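Local coordinates for protein argininosuccinate lyase (Chelativorans sp., PDB 6RXA) that is an engineered variant of EDDS lyase, a C-N lyase of the aspartase/fumarase superfamily, whose family reaction probably splits argininosuccinate into fumarate and arginine, at residues 126-131 against 184-189. The protein carries 2 engineered substitutions. Numbering follows the deposited sequence.
Sequences DQLLRT and DRYREL. With NA (sodium ion), chain F.
Leu128 swings CG away from its backbone N (chi1 -170°), which carries its two methyls across to Tyr186 and Leu189, while Tyr186 holds CG beside its own backbone N and brings its ring up to Thr131. The two segments, on helices 112-147 and 168-193 in the long helical bundle of the aspartase/fumarase fold, run nearly antiparallel (161° between their N-to-C directions); their axes pass 10.5 Å apart, and no hydrogen bond joins them. Leu128 CD1 meets Tyr186 CD1 obliquely at 3.2 Å, a tight approach for two carbons. The other methyl, CD2, packs on Leu189 CG at 3.9 Å. Thr131 CG2 lies over a face of the Tyr186 ring, 4.0 Å from its centroid and 27° off the normal, which meets the geometry of a CH-pi contact. That methyl is held in place because Thr131 OG1 hydrogen-bonds back to Gln127 O at 2.8 Å, an oxygen that also accepts from Thr131 N. Tyr186 OH is hydrogen-bonded to Asn245 OD1 of helix 236-262, and Leu335 of helix 329-348 also touches this tyrosine. Were Tyr186 replaced by an alanine, a gap would probably open beside Leu128 CD1 and Thr131 CG2, and Asn245 OD1 would probably lose its phenolic partner. Beyond this apolar layer, helix 168-193 faces the second subunit, where Glu188 OE1 and its counterpart OE1 in that subunit both bind one sodium ion. Two waters complete the set of ligands, one of them also donating to Arg185 O, and the Glu188 OE1 to sodium distance is 2.3 Å.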
loop_
_atom_site.group_PDB
_atom_site.type_symbol
_atom_site.label_atom_id
_atom_site.label_comp_id
_atom_site.label_asym_id
_atom_site.label_seq_id
_atom_site.Cartn_x
_atom_site.Cartn_y
_atom_site.Cartn_z
ATOM N N ASP A 126 -1.820 -17.714 -19.309
ATOM C CA ASP A 126 -3.194 -17.952 -19.742
ATOM C C ASP A 126 -4.127 -16.881 -19.187
ATOM O O ASP A 126 -5.024 -16.404 -19.895
ATOM C CB ASP A 126 -3.659 -19.344 -19.316
ATOM C CG ASP A 126 -3.372 -20.425 -20.375
ATOM O OD1 ASP A 126 -2.933 -20.120 -21.503
ATOM O OD2 ASP A 126 -3.586 -21.612 -20.066
ATOM N N GLN A 127 -3.921 -16.472 -17.930
ATOM C CA GLN A 127 -4.788 -15.457 -17.339
ATOM C C GLN A 127 -4.565 -14.091 -17.976
ATOM O O GLN A 127 -5.492 -13.276 -18.042
ATOM C CB GLN A 127 -4.571 -15.393 -15.834
ATOM C CG GLN A 127 -5.063 -16.644 -15.112
ATOM C CD GLN A 127 -6.541 -16.901 -15.301
ATOM O OE1 GLN A 127 -7.380 -16.083 -14.937
ATOM N NE2 GLN A 127 -6.873 -18.052 -15.876
ATOM N N LEU A 128 -3.348 -13.830 -18.450
ATOM C CA LEU A 128 -3.076 -12.590 -19.167
ATOM C C LEU A 128 -3.783 -12.570 -20.516
ATOM O O LEU A 128 -4.355 -11.542 -20.900
ATOM C CB LEU A 128 -1.568 -12.392 -19.288
ATOM C CG LEU A 128 -1.026 -11.065 -19.793
ATOM C CD1 LEU A 128 -1.630 -9.943 -18.986
ATOM C CD2 LEU A 128 0.486 -11.093 -19.646
ATOM N N LEU A 129 -3.796 -13.690 -21.250
ATOM C CA LEU A 129 -4.577 -13.732 -22.483
ATOM C C LEU A 129 -6.074 -13.586 -22.198
ATOM O O LEU A 129 -6.788 -12.885 -22.921
ATOM C CB LEU A 129 -4.294 -15.013 -23.265
ATOM C CG LEU A 129 -2.853 -15.132 -23.756
ATOM C CD1 LEU A 129 -2.660 -16.409 -24.553
ATOM C CD2 LEU A 129 -2.438 -13.934 -24.593
ATOM N N ARG A 130 -6.565 -14.239 -21.142
ATOM C CA ARG A 130 -7.949 -14.050 -20.708
ATOM C C ARG A 130 -8.242 -12.580 -20.425
ATOM O O ARG A 130 -9.293 -12.050 -20.824
ATOM C CB ARG A 130 -8.164 -14.898 -19.455
ATOM C CG ARG A 130 -9.556 -14.847 -18.875
ATOM C CD ARG A 130 -9.584 -15.520 -17.508
ATOM N NE ARG A 130 -10.932 -15.556 -16.942
ATOM C CZ ARG A 130 -11.193 -15.592 -15.638
ATOM N NH1 ARG A 130 -10.193 -15.590 -14.750
ATOM N NH2 ARG A 130 -12.455 -15.608 -15.223
ATOM N N THR A 131 -7.315 -11.902 -19.748
ATOM C CA THR A 131 -7.497 -10.498 -19.401
ATOM C C THR A 131 -7.464 -9.614 -20.638
ATOM O O THR A 131 -8.310 -8.723 -20.789
ATOM C CB THR A 131 -6.399 -10.090 -18.410
ATOM O OG1 THR A 131 -6.549 -10.817 -17.184
ATOM C CG2 THR A 131 -6.456 -8.610 -18.099
ATOM N N ASP A 184 -1.300 -2.027 -24.348
ATOM C CA ASP A 184 0.149 -2.018 -24.514
ATOM C C ASP A 184 0.846 -2.501 -23.240
ATOM O O ASP A 184 1.778 -3.312 -23.303
ATOM C CB ASP A 184 0.648 -0.625 -24.885
ATOM C CG ASP A 184 0.400 -0.260 -26.339
ATOM O OD1 ASP A 184 0.318 -1.156 -27.211
ATOM O OD2 ASP A 184 0.319 0.963 -26.611
ATOM N N ARG A 185 0.422 -2.007 -22.066
ATOM C CA ARG A 185 1.073 -2.441 -20.829
ATOM C C ARG A 185 0.990 -3.957 -20.675
ATOM O O ARG A 185 1.963 -4.615 -20.281
ATOM C CB ARG A 185 0.428 -1.792 -19.602
ATOM C CG ARG A 185 0.711 -0.323 -19.393
ATOM C CD ARG A 185 0.068 0.210 -18.051
ATOM N NE ARG A 185 0.459 1.597 -17.990
ATOM C CZ ARG A 185 -0.268 2.612 -18.429
ATOM N NH1 ARG A 185 -1.533 2.450 -18.821
ATOM N NH2 ARG A 185 0.272 3.812 -18.430
ATOM N N TYR A 186 -0.182 -4.529 -20.960
ATOM C CA TYR A 186 -0.364 -5.964 -20.809
ATOM C C TYR A 186 0.432 -6.763 -21.842
ATOM O O TYR A 186 0.997 -7.805 -21.505
ATOM C CB TYR A 186 -1.845 -6.312 -20.915
ATOM C CG TYR A 186 -2.663 -6.166 -19.657
ATOM C CD1 TYR A 186 -2.326 -6.852 -18.489
ATOM C CD2 TYR A 186 -3.808 -5.379 -19.644
ATOM C CE1 TYR A 186 -3.099 -6.743 -17.349
ATOM C CE2 TYR A 186 -4.589 -5.272 -18.503
ATOM C CZ TYR A 186 -4.228 -5.946 -17.365
ATOM O OH TYR A 186 -5.019 -5.827 -16.243
ATOM N N ARG A 187 0.482 -6.320 -23.103
ATOM C CA ARG A 187 1.282 -7.040 -24.097
ATOM C C ARG A 187 2.776 -6.948 -23.791
ATOM O O ARG A 187 3.528 -7.910 -24.005
ATOM C CB ARG A 187 1.000 -6.504 -25.495
ATOM C CG ARG A 187 -0.383 -6.853 -26.038
ATOM C CD ARG A 187 -0.575 -6.377 -27.482
ATOM N NE ARG A 187 -0.648 -4.923 -27.583
ATOM C CZ ARG A 187 -1.761 -4.232 -27.823
ATOM N NH1 ARG A 187 -2.932 -4.840 -28.017
ATOM N NH2 ARG A 187 -1.697 -2.915 -27.887
ATOM N N GLU A 188 3.228 -5.788 -23.308
ATOM C CA GLU A 188 4.616 -5.654 -22.873
ATOM C C GLU A 188 4.928 -6.623 -21.748
ATOM O O GLU A 188 5.986 -7.270 -21.745
ATOM C CB GLU A 188 4.861 -4.214 -22.419
ATOM C CG GLU A 188 4.818 -3.195 -23.556
ATOM C CD GLU A 188 4.591 -1.771 -23.080
ATOM O OE1 GLU A 188 4.642 -1.529 -21.862
ATOM O OE2 GLU A 188 4.343 -0.901 -23.943
ATOM N N LEU A 189 4.018 -6.730 -20.778
ATOM C CA LEU A 189 4.170 -7.685 -19.690
ATOM C C LEU A 189 4.194 -9.117 -20.217
ATOM O O LEU A 189 4.985 -9.946 -19.751
ATOM C CB LEU A 189 3.015 -7.490 -18.715
ATOM C CG LEU A 189 2.826 -8.598 -17.685
ATOM C CD1 LEU A 189 3.990 -8.683 -16.713
ATOM C CD2 LEU A 189 1.532 -8.377 -16.918
HETATM NA NA NA F . 5.665 -1.911 -19.872
HETATM O O HOH W 1 4.022 -3.279 -18.822
HETATM O O HOH W 2 6.583 -0.298 -18.379
#